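Local structure of L-cysteine S-thiosulfotransferase subunit SoxA (Paracoccus denitrificans, 2C1D) at residues P15-F27 and T31-D43. The protein forms the diheme subunit of the SoxAX cytochrome complex, which couples thiosulfate to a cysteine of the carrier protein SoxY in bacterial sulfur oxidation. Numbering follows the deposited sequence.
With HEC (heme c), chain J.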
ATOM      1  N   PRO A  15     -29.924  -6.215  -7.675  1.00 35.93           N
ATOM      2  CA  PRO A  15     -28.681  -6.760  -7.121  1.00 35.54           C
ATOM      3  C   PRO A  15     -27.576  -6.750  -8.155  1.00 34.36           C
ATOM      4  O   PRO A  15     -27.838  -7.056  -9.329  1.00 33.70           O
ATOM      5  CB  PRO A  15     -29.035  -8.205  -6.757  1.00 35.63           C
ATOM      6  CG  PRO A  15     -30.268  -8.529  -7.546  1.00 36.78           C
ATOM      7  CD  PRO A  15     -31.000  -7.224  -7.708  1.00 36.19           C
ATOM      8  N   VAL A  16     -26.374  -6.362  -7.750  1.00 33.38           N
ATOM      9  CA  VAL A  16     -25.208  -6.626  -8.596  1.00 33.10           C
ATOM     10  C   VAL A  16     -24.144  -7.418  -7.845  1.00 32.08           C
ATOM     11  O   VAL A  16     -23.633  -7.016  -6.793  1.00 30.89           O
ATOM     12  CB  VAL A  16     -24.698  -5.387  -9.455  1.00 34.03           C
ATOM     13  CG1 VAL A  16     -25.351  -4.085  -9.064  1.00 34.87           C
ATOM     14  CG2 VAL A  16     -23.174  -5.290  -9.508  1.00 34.33           C
ATOM     15  N   GLU A  17     -23.882  -8.593  -8.399  1.00 31.59           N
ATOM     16  CA  GLU A  17     -22.887  -9.488  -7.894  1.00 32.08           C
ATOM     17  C   GLU A  17     -21.500  -8.919  -8.188  1.00 30.60           C
ATOM     18  O   GLU A  17     -21.237  -8.433  -9.289  1.00 30.11           O
ATOM     19  CB  GLU A  17     -23.049 -10.863  -8.547  1.00 33.15           C
ATOM     20  CG  GLU A  17     -24.422 -11.510  -8.318  1.00 37.81           C
ATOM     21  CD  GLU A  17     -24.507 -12.917  -8.893  1.00 45.28           C
ATOM     22  OE1 GLU A  17     -23.521 -13.378  -9.541  1.00 49.19           O
ATOM     23  OE2 GLU A  17     -25.564 -13.571  -8.694  1.00 51.10           O
ATOM     24  N   ILE A  18     -20.649  -8.985  -7.171  1.00 29.57           N
ATOM     25  CA  ILE A  18     -19.250  -8.634  -7.250  1.00 28.95           C
ATOM     26  C   ILE A  18     -18.416  -9.918  -7.017  1.00 28.34           C
ATOM     27  O   ILE A  18     -18.545 -10.573  -5.976  1.00 28.28           O
ATOM     28  CB  ILE A  18     -18.916  -7.564  -6.184  1.00 28.41           C
ATOM     29  CG1 ILE A  18     -19.850  -6.345  -6.302  1.00 29.72           C
ATOM     30  CG2 ILE A  18     -17.439  -7.149  -6.281  1.00 28.56           C
ATOM     31  CD1 ILE A  18     -19.854  -5.613  -7.667  1.00 28.09           C
ATOM     32  N   VAL A  19     -17.586 -10.280  -7.998  1.00 27.87           N
ATOM     33  CA  VAL A  19     -16.595 -11.347  -7.811  1.00 28.52           C
ATOM     34  C   VAL A  19     -15.477 -10.782  -6.942  1.00 27.80           C
ATOM     35  O   VAL A  19     -14.737  -9.884  -7.371  1.00 28.01           O
ATOM     36  CB  VAL A  19     -16.020 -11.880  -9.172  1.00 28.64           C
ATOM     37  CG1 VAL A  19     -14.890 -12.916  -8.941  1.00 29.98           C
ATOM     38  CG2 VAL A  19     -17.117 -12.520 -10.021  1.00 29.56           C
ATOM     39  N   THR A  20     -15.364 -11.284  -5.725  1.00 28.05           N
ATOM     40  CA  THR A  20     -14.325 -10.855  -4.780  1.00 28.05           C
ATOM     41  C   THR A  20     -13.233 -11.904  -4.515  1.00 29.03           C
ATOM     42  O   THR A  20     -12.323 -11.666  -3.711  1.00 27.96           O
ATOM     43  CB  THR A  20     -14.971 -10.502  -3.442  1.00 28.19           C
ATOM     44  OG1 THR A  20     -15.773 -11.598  -2.964  1.00 27.22           O
ATOM     45  CG2 THR A  20     -15.946  -9.343  -3.590  1.00 28.94           C
ATOM     46  N   LYS A  21     -13.358 -13.061  -5.157  1.00 29.57           N
ATOM     47  CA  LYS A  21     -12.436 -14.182  -4.966  1.00 31.17           C
ATOM     48  C   LYS A  21     -12.471 -14.996  -6.256  1.00 30.87           C
ATOM     49  O   LYS A  21     -13.541 -15.326  -6.785  1.00 31.25           O
ATOM     50  CB  LYS A  21     -12.846 -15.009  -3.733  1.00 31.61           C
ATOM     51  CG  LYS A  21     -12.339 -16.460  -3.700  1.00 36.43           C
ATOM     52  CD  LYS A  21     -12.932 -17.241  -2.505  1.00 40.23           C
ATOM     53  CE  LYS A  21     -12.188 -18.593  -2.295  1.00 44.12           C
ATOM     54  NZ  LYS A  21     -12.997 -19.592  -1.535  1.00 45.14           N
ATOM     55  N   THR A  22     -11.305 -15.256  -6.813  1.00 30.19           N
ATOM     56  CA  THR A  22     -11.219 -15.934  -8.092  1.00 30.65           C
ATOM     57  C   THR A  22      -9.798 -16.428  -8.342  1.00 30.88           C
ATOM     58  O   THR A  22      -8.872 -16.099  -7.579  1.00 30.00           O
ATOM     59  CB  THR A  22     -11.728 -15.001  -9.227  1.00 30.62           C
ATOM     60  OG1 THR A  22     -11.922 -15.737 -10.438  1.00 29.16           O
ATOM     61  CG2 THR A  22     -10.711 -13.917  -9.595  1.00 31.34           C
ATOM     62  N   ALA A  23      -9.633 -17.235  -9.383  1.00 31.10           N
ATOM     63  CA  ALA A  23      -8.319 -17.752  -9.736  1.00 31.83           C
ATOM     64  C   ALA A  23      -7.461 -16.600 -10.241  1.00 31.90           C
ATOM     65  O   ALA A  23      -7.951 -15.721 -10.940  1.00 32.68           O
ATOM     66  CB  ALA A  23      -8.431 -18.848 -10.812  1.00 31.83           C
ATOM     67  N   PRO A  24      -6.168 -16.610  -9.937  1.00 32.07           N
ATOM     68  CA  PRO A  24      -5.299 -15.504 -10.337  1.00 31.83           C
ATOM     69  C   PRO A  24      -5.104 -15.485 -11.829  1.00 31.62           C
ATOM     70  O   PRO A  24      -5.342 -16.512 -12.452  1.00 31.61           O
ATOM     71  CB  PRO A  24      -3.957 -15.827  -9.638  1.00 31.81           C
ATOM     72  CG  PRO A  24      -4.227 -16.948  -8.739  1.00 32.10           C
ATOM     73  CD  PRO A  24      -5.428 -17.662  -9.224  1.00 31.58           C
ATOM     74  N   PRO A  25      -4.648 -14.377 -12.400  1.00 31.82           N
ATOM     75  CA  PRO A  25      -4.232 -14.369 -13.806  1.00 31.95           C
ATOM     76  C   PRO A  25      -3.011 -15.283 -13.973  1.00 32.36           C
ATOM     77  O   PRO A  25      -2.326 -15.546 -12.997  1.00 31.42           O
ATOM     78  CB  PRO A  25      -3.877 -12.905 -14.055  1.00 32.32           C
ATOM     79  CG  PRO A  25      -3.523 -12.386 -12.736  1.00 31.18           C
ATOM     80  CD  PRO A  25      -4.436 -13.065 -11.770  1.00 32.24           C
ATOM     81  N   ALA A  26      -2.756 -15.771 -15.176  1.00 33.14           N
ATOM     82  CA  ALA A  26      -1.747 -16.810 -15.361  1.00 34.10           C
ATOM     83  C   ALA A  26      -0.371 -16.372 -14.833  1.00 34.32           C
ATOM     84  O   ALA A  26       0.326 -17.162 -14.221  1.00 33.94           O
ATOM     85  CB  ALA A  26      -1.665 -17.241 -16.840  1.00 34.47           C
ATOM     86  N   PHE A  27      -0.015 -15.100 -14.991  1.00 34.61           N
ATOM     87  CA  PHE A  27       1.271 -14.619 -14.482  1.00 34.42           C
ATOM     88  C   PHE A  27       1.436 -14.672 -12.972  1.00 34.57           C
ATOM     89  O   PHE A  27       2.550 -14.622 -12.473  1.00 35.13           O
ATOM     90  CB  PHE A  27       1.610 -13.236 -15.036  1.00 34.64           C
ATOM     91  CG  PHE A  27       0.942 -12.081 -14.331  1.00 34.13           C
ATOM     92  CD1 PHE A  27       1.536 -11.482 -13.214  1.00 33.99           C
ATOM     93  CD2 PHE A  27      -0.231 -11.533 -14.838  1.00 32.87           C
ATOM     94  CE1 PHE A  27       0.950 -10.358 -12.610  1.00 33.32           C
ATOM     95  CE2 PHE A  27      -0.830 -10.439 -14.224  1.00 33.78           C
ATOM     96  CZ  PHE A  27      -0.231  -9.840 -13.116  1.00 33.56           C
ATOM     97  N   THR A  31       2.163 -17.774  -7.611  1.00 40.42           N
ATOM     98  CA  THR A  31       2.270 -16.819  -6.494  1.00 38.68           C
ATOM     99  C   THR A  31       1.132 -16.945  -5.498  1.00 37.74           C
ATOM    100  O   THR A  31       1.346 -16.993  -4.287  1.00 38.14           O
ATOM    101  CB  THR A  31       2.298 -15.402  -7.086  1.00 39.08           C
ATOM    102  OG1 THR A  31       3.468 -15.261  -7.907  1.00 39.84           O
ATOM    103  CG2 THR A  31       2.428 -14.328  -6.016  1.00 38.17           C
ATOM    104  N   PHE A  32      -0.087 -16.998  -6.016  1.00 36.76           N
ATOM    105  CA  PHE A  32      -1.297 -17.110  -5.215  1.00 35.82           C
ATOM    106  C   PHE A  32      -2.108 -18.292  -5.709  1.00 35.64           C
ATOM    107  O   PHE A  32      -2.146 -18.569  -6.908  1.00 35.05           O
ATOM    108  CB  PHE A  32      -2.180 -15.855  -5.405  1.00 35.54           C
ATOM    109  CG  PHE A  32      -1.567 -14.566  -4.912  1.00 34.69           C
ATOM    110  CD1 PHE A  32      -1.030 -14.472  -3.631  1.00 33.98           C
ATOM    111  CD2 PHE A  32      -1.606 -13.420  -5.714  1.00 33.40           C
ATOM    112  CE1 PHE A  32      -0.505 -13.252  -3.157  1.00 34.19           C
ATOM    113  CE2 PHE A  32      -1.087 -12.196  -5.246  1.00 34.28           C
ATOM    114  CZ  PHE A  32      -0.532 -12.123  -3.970  1.00 34.37           C
ATOM    115  N   ASP A  33      -2.786 -18.963  -4.795  1.00 35.71           N
ATOM    116  CA  ASP A  33      -3.775 -19.969  -5.159  1.00 36.07           C
ATOM    117  C   ASP A  33      -5.020 -19.220  -5.628  1.00 35.10           C
ATOM    118  O   ASP A  33      -5.728 -19.639  -6.547  1.00 34.23           O
ATOM    119  CB  ASP A  33      -4.119 -20.840  -3.940  1.00 37.02           C
ATOM    120  CG  ASP A  33      -3.001 -21.829  -3.579  1.00 40.07           C
ATOM    121  OD1 ASP A  33      -3.057 -22.401  -2.463  1.00 44.71           O
ATOM    122  OD2 ASP A  33      -2.025 -22.075  -4.329  1.00 43.53           O
ATOM    123  N   THR A  34      -5.252 -18.078  -4.986  1.00 33.39           N
ATOM    124  CA  THR A  34      -6.466 -17.306  -5.167  1.00 32.59           C
ATOM    125  C   THR A  34      -6.195 -15.800  -4.990  1.00 30.83           C
ATOM    126  O   THR A  34      -5.454 -15.409  -4.086  1.00 29.80           O
ATOM    127  CB  THR A  34      -7.474 -17.755  -4.122  1.00 33.06           C
ATOM    128  OG1 THR A  34      -7.676 -19.180  -4.222  1.00 33.85           O
ATOM    129  CG2 THR A  34      -8.837 -17.154  -4.386  1.00 33.00           C
ATOM    130  N   ILE A  35      -6.784 -14.980  -5.860  1.00 28.21           N
ATOM    131  CA  ILE A  35      -6.801 -13.534  -5.639  1.00 27.49           C
ATOM    132  C   ILE A  35      -8.107 -13.101  -5.010  1.00 27.25           C
ATOM    133  O   ILE A  35      -9.149 -13.716  -5.259  1.00 26.03           O
ATOM    134  CB  ILE A  35      -6.517 -12.744  -6.921  1.00 27.29           C
ATOM    135  CG1 ILE A  35      -7.459 -13.148  -8.060  1.00 26.67           C
ATOM    136  CG2 ILE A  35      -5.038 -12.896  -7.300  1.00 27.27           C
ATOM    137  CD1 ILE A  35      -7.409 -12.190  -9.231  1.00 28.01           C
ATOM    138  N   TYR A  36      -8.020 -12.042  -4.196  1.00 26.65           N
ATOM    139  CA  TYR A  36      -9.104 -11.567  -3.360  1.00 26.30           C
ATOM    140  C   TYR A  36      -9.169 -10.050  -3.428  1.00 25.79           C
ATOM    141  O   TYR A  36      -8.144  -9.370  -3.431  1.00 24.68           O
ATOM    142  CB  TYR A  36      -8.871 -11.901  -1.876  1.00 27.39           C
ATOM    143  CG  TYR A  36      -8.843 -13.383  -1.514  1.00 28.95           C
ATOM    144  CD1 TYR A  36      -7.641 -14.081  -1.487  1.00 31.79           C
ATOM    145  CD2 TYR A  36     -10.002 -14.060  -1.170  1.00 30.50           C
ATOM    146  CE1 TYR A  36      -7.601 -15.466  -1.151  1.00 34.09           C
ATOM    147  CE2 TYR A  36      -9.975 -15.433  -0.823  1.00 33.85           C
ATOM    148  CZ  TYR A  36      -8.775 -16.121  -0.824  1.00 34.18           C
ATOM    149  OH  TYR A  36      -8.741 -17.459  -0.484  1.00 40.33           O
ATOM    150  N   SER A  37     -10.375  -9.531  -3.421  1.00 24.47           N
ATOM    151  CA  SER A  37     -10.585  -8.126  -3.117  1.00 24.35           C
ATOM    152  C   SER A  37     -10.168  -7.862  -1.681  1.00 24.58           C
ATOM    153  O   SER A  37     -10.292  -8.745  -0.820  1.00 25.92           O
ATOM    154  CB  SER A  37     -12.070  -7.806  -3.247  1.00 24.11           C
ATOM    155  OG  SER A  37     -12.402  -6.580  -2.641  1.00 23.23           O
ATOM    156  N   GLY A  38      -9.698  -6.645  -1.435  1.00 25.08           N
ATOM    157  CA  GLY A  38      -9.480  -6.124  -0.095  1.00 24.91           C
ATOM    158  C   GLY A  38     -10.680  -6.140   0.833  1.00 25.22           C
ATOM    159  O   GLY A  38     -10.516  -6.130   2.047  1.00 26.09           O
ATOM    160  N   TRP A  39     -11.891  -6.174   0.267  1.00 25.48           N
ATOM    161  CA  TRP A  39     -13.119  -6.347   1.029  1.00 25.50           C
ATOM    162  C   TRP A  39     -13.073  -7.565   1.963  1.00 25.87           C
ATOM    163  O   TRP A  39     -13.559  -7.500   3.105  1.00 25.92           O
ATOM    164  CB  TRP A  39     -14.283  -6.477   0.055  1.00 25.69           C
ATOM    165  CG  TRP A  39     -15.645  -6.538   0.629  1.00 25.87           C
ATOM    166  CD1 TRP A  39     -16.446  -5.485   0.995  1.00 25.62           C
ATOM    167  CD2 TRP A  39     -16.422  -7.718   0.835  1.00 24.07           C
ATOM    168  NE1 TRP A  39     -17.668  -5.948   1.424  1.00 24.76           N
ATOM    169  CE2 TRP A  39     -17.686  -7.312   1.330  1.00 27.38           C
ATOM    170  CE3 TRP A  39     -16.193  -9.071   0.633  1.00 25.92           C
ATOM    171  CZ2 TRP A  39     -18.702  -8.228   1.667  1.00 29.31           C
ATOM    172  CZ3 TRP A  39     -17.222  -9.995   0.960  1.00 29.05           C
ATOM    173  CH2 TRP A  39     -18.456  -9.550   1.465  1.00 29.29           C
ATOM    174  N   HIS A  40     -12.478  -8.646   1.486  1.00 26.06           N
ATOM    175  CA  HIS A  40     -12.376  -9.879   2.254  1.00 27.55           C
ATOM    176  C   HIS A  40     -11.556  -9.751   3.531  1.00 27.94           C
ATOM    177  O   HIS A  40     -11.702 -10.575   4.417  1.00 28.74           O
ATOM    178  CB  HIS A  40     -11.795 -11.029   1.398  1.00 27.98           C
ATOM    179  CG  HIS A  40     -12.834 -11.774   0.633  1.00 31.05           C
ATOM    180  ND1 HIS A  40     -13.659 -12.711   1.220  1.00 33.53           N
ATOM    181  CD2 HIS A  40     -13.221 -11.688  -0.663  1.00 34.06           C
ATOM    182  CE1 HIS A  40     -14.509 -13.171   0.318  1.00 35.01           C
ATOM    183  NE2 HIS A  40     -14.271 -12.564  -0.831  1.00 34.49           N
ATOM    184  N   PHE A  41     -10.686  -8.754   3.615  1.00 27.58           N
ATOM    185  CA  PHE A  41      -9.819  -8.571   4.782  1.00 28.36           C
ATOM    186  C   PHE A  41     -10.348  -7.516   5.748  1.00 29.77           C
ATOM    187  O   PHE A  41      -9.689  -7.171   6.728  1.00 30.46           O
ATOM    188  CB  PHE A  41      -8.426  -8.180   4.292  1.00 27.87           C
ATOM    189  CG  PHE A  41      -7.811  -9.195   3.382  1.00 27.71           C
ATOM    190  CD1 PHE A  41      -8.079  -9.181   2.034  1.00 27.65           C
ATOM    191  CD2 PHE A  41      -6.953 -10.167   3.877  1.00 27.99           C
ATOM    192  CE1 PHE A  41      -7.532 -10.121   1.198  1.00 26.90           C
ATOM    193  CE2 PHE A  41      -6.385 -11.104   3.033  1.00 27.36           C
ATOM    194  CZ  PHE A  41      -6.681 -11.094   1.710  1.00 27.46           C
ATOM    195  N   ARG A  42     -11.541  -6.992   5.489  1.00 30.28           N
ATOM    196  CA  ARG A  42     -12.108  -5.992   6.376  1.00 31.68           C
ATOM    197  C   ARG A  42     -13.027  -6.639   7.412  1.00 32.19           C
ATOM    198  O   ARG A  42     -13.489  -7.756   7.205  1.00 31.05           O
ATOM    199  CB  ARG A  42     -12.856  -4.946   5.544  1.00 32.17           C
ATOM    200  CG  ARG A  42     -12.057  -4.415   4.362  1.00 33.42           C
ATOM    201  CD  ARG A  42     -11.034  -3.359   4.710  1.00 34.41           C
ATOM    202  NE  ARG A  42      -9.912  -3.812   5.544  1.00 34.91           N
ATOM    203  CZ  ARG A  42      -8.738  -4.241   5.089  1.00 34.12           C
ATOM    204  NH1 ARG A  42      -8.516  -4.361   3.787  1.00 33.33           N
ATOM    205  NH2 ARG A  42      -7.767  -4.557   5.944  1.00 30.98           N
ATOM    206  N   ASP A  43     -13.288  -5.955   8.529  1.00 33.34           N
ATOM    207  CA  ASP A  43     -14.241  -6.482   9.508  1.00 34.81           C
ATOM    208  C   ASP A  43     -15.682  -6.373   8.975  1.00 35.00           C
ATOM    209  O   ASP A  43     -15.940  -5.656   7.993  1.00 33.63           O
ATOM    210  CB  ASP A  43     -14.097  -5.845  10.916  1.00 35.76           C
ATOM    211  CG  ASP A  43     -14.240  -4.323  10.931  1.00 38.47           C
ATOM    212  OD1 ASP A  43     -14.908  -3.735  10.057  1.00 42.24           O
ATOM    213  OD2 ASP A  43     -13.702  -3.617  11.824  1.00 44.74           O
TER
HETATM  214 FE   HEC J1292       0.091  -1.247   0.685  1.00 24.55          FE
HETATM  215  CHA HEC J1292      -3.201  -0.983   1.562  1.00 25.00           C
HETATM  216  CHB HEC J1292      -0.855  -0.943  -2.634  1.00 21.51           C
HETATM  217  CHC HEC J1292       3.339  -1.351  -0.230  1.00 23.99           C
HETATM  218  CHD HEC J1292       0.957  -2.046   3.871  1.00 25.04           C
HETATM  219  NA  HEC J1292      -1.723  -1.012  -0.347  1.00 23.05           N
HETATM  220  C1A HEC J1292      -2.958  -0.928   0.225  1.00 22.33           C
HETATM  221  C2A HEC J1292      -3.934  -0.794  -0.823  1.00 24.34           C
HETATM  222  C3A HEC J1292      -3.263  -0.779  -1.995  1.00 22.04           C
HETATM  223  C4A HEC J1292      -1.863  -0.924  -1.709  1.00 22.22           C
HETATM  224  CMA HEC J1292      -3.835  -0.636  -3.403  1.00 22.47           C
HETATM  225  CAA HEC J1292      -5.466  -0.682  -0.633  1.00 24.24           C
HETATM  226  CBA HEC J1292      -6.102  -2.058  -0.898  1.00 23.12           C
HETATM  227  CGA HEC J1292      -7.622  -1.994  -0.800  1.00 24.88           C
HETATM  228  O1A HEC J1292      -8.263  -3.052  -0.992  1.00 22.35           O
HETATM  229  O2A HEC J1292      -8.200  -0.896  -0.506  1.00 26.19           O
HETATM  230  NB  HEC J1292       1.037  -1.165  -1.057  1.00 23.02           N
HETATM  231  C1B HEC J1292       0.490  -0.986  -2.318  1.00 22.72           C
HETATM  232  C2B HEC J1292       1.555  -0.790  -3.251  1.00 23.84           C
HETATM  233  C3B HEC J1292       2.708  -0.917  -2.603  1.00 24.69           C
HETATM  234  C4B HEC J1292       2.404  -1.121  -1.214  1.00 24.60           C
HETATM  235  CMB HEC J1292       1.359  -0.594  -4.756  1.00 25.86           C
HETATM  236  CAB HEC J1292       4.120  -0.788  -3.212  1.00 25.72           C
HETATM  237  CBB HEC J1292       4.306   0.449  -3.767  1.00 29.23           C
HETATM  238  NC  HEC J1292       1.847  -1.643   1.657  1.00 23.18           N
HETATM  239  C1C HEC J1292       3.078  -1.658   1.080  1.00 25.43           C
HETATM  240  C2C HEC J1292       4.073  -1.937   2.097  1.00 23.44           C
HETATM  241  C3C HEC J1292       3.414  -2.139   3.254  1.00 22.39           C
HETATM  242  C4C HEC J1292       1.997  -1.959   2.963  1.00 26.07           C
HETATM  243  CMC HEC J1292       5.582  -1.998   1.773  1.00 23.82           C
HETATM  244  CAC HEC J1292       3.890  -2.503   4.702  1.00 25.77           C
HETATM  245  CBC HEC J1292       4.966  -1.979   5.305  1.00 23.78           C
HETATM  246  ND  HEC J1292      -0.926  -1.460   2.399  1.00 25.21           N
HETATM  247  C1D HEC J1292      -0.358  -1.794   3.632  1.00 26.63           C
HETATM  248  C2D HEC J1292      -1.388  -1.826   4.651  1.00 26.24           C
HETATM  249  C3D HEC J1292      -2.668  -1.482   3.930  1.00 25.16           C
HETATM  250  C4D HEC J1292      -2.290  -1.277   2.550  1.00 25.11           C
HETATM  251  CMD HEC J1292      -1.240  -2.136   6.152  1.00 27.18           C
HETATM  252  CAD HEC J1292      -4.098  -1.418   4.519  1.00 26.75           C
HETATM  253  CBD HEC J1292      -4.608  -2.863   4.677  1.00 26.40           C
HETATM  254  CGD HEC J1292      -4.902  -3.532   3.350  1.00 27.65           C
HETATM  255  O1D HEC J1292      -4.042  -4.222   2.759  1.00 28.10           O
HETATM  256  O2D HEC J1292      -6.015  -3.407   2.834  1.00 26.41           O
HETATM  257  O   HOH W   1       3.200 -16.479 -10.191  1.00 51.23           O
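T22 and I35 form the hydrogen-bonded pair of a short antiparallel ladder: I35 N donates to T22 O at 2.9 Å and T22 N to I35 O, both nearly in line with the carbonyls. Their side chains run side by side on one sheet face. I35 carries CG1 between its backbone N and carbonyl carbon (chi1 54°), which brings CG1 to 3.7 Å from T22 CG2; the extended chi2 carries CD1 on against the same methyl and P25 CD, while CG2 leans on P24 CB at 3.9 Å. With an alanine in place of I35, T22 CG2 and the two proline rings would probably lose their shared apolar partner, and a gap would be likely to open between them. On the other face, K21 stretches alongside the Y36 ring, its CD 3.9 Å from Y36 CE2; T34 CG2 sits over one face of that ring, offset toward the rim, and touches K21 CG at 3.6 Å.

Beyond the ladder, T20 is gripped twice. Its O accepts from S37 N at 2.9 Å, the donor above the carbonyl plane, and its OG1 is hydrogen-bonded to H40 NE2 (2.8 Å), near the ring plane at its edge. H40 ND1 bonds to V3 O, which fixes the ring's rotation; W39 CE3 lies over the centre of one face, Y36 CD2 toward the rim of the other. S37 OG accepts from W39 N in an ST turn that opens the 3-10 segment 38-41, and bonds to E258.

The 3-10 segment 38-41 and R42 after it reach the heme: G38 CA packs 3.4 Å from heme c O1A, and R42 NH1 bonds weakly to O2D. Within this chain, strand 35-36 is an edge of a three-stranded antiparallel sheet, 16-22 central and 7-9 beyond; strand 261-263 touches S37, W39 and R42, and helix 239-251 packs on F27 and F32.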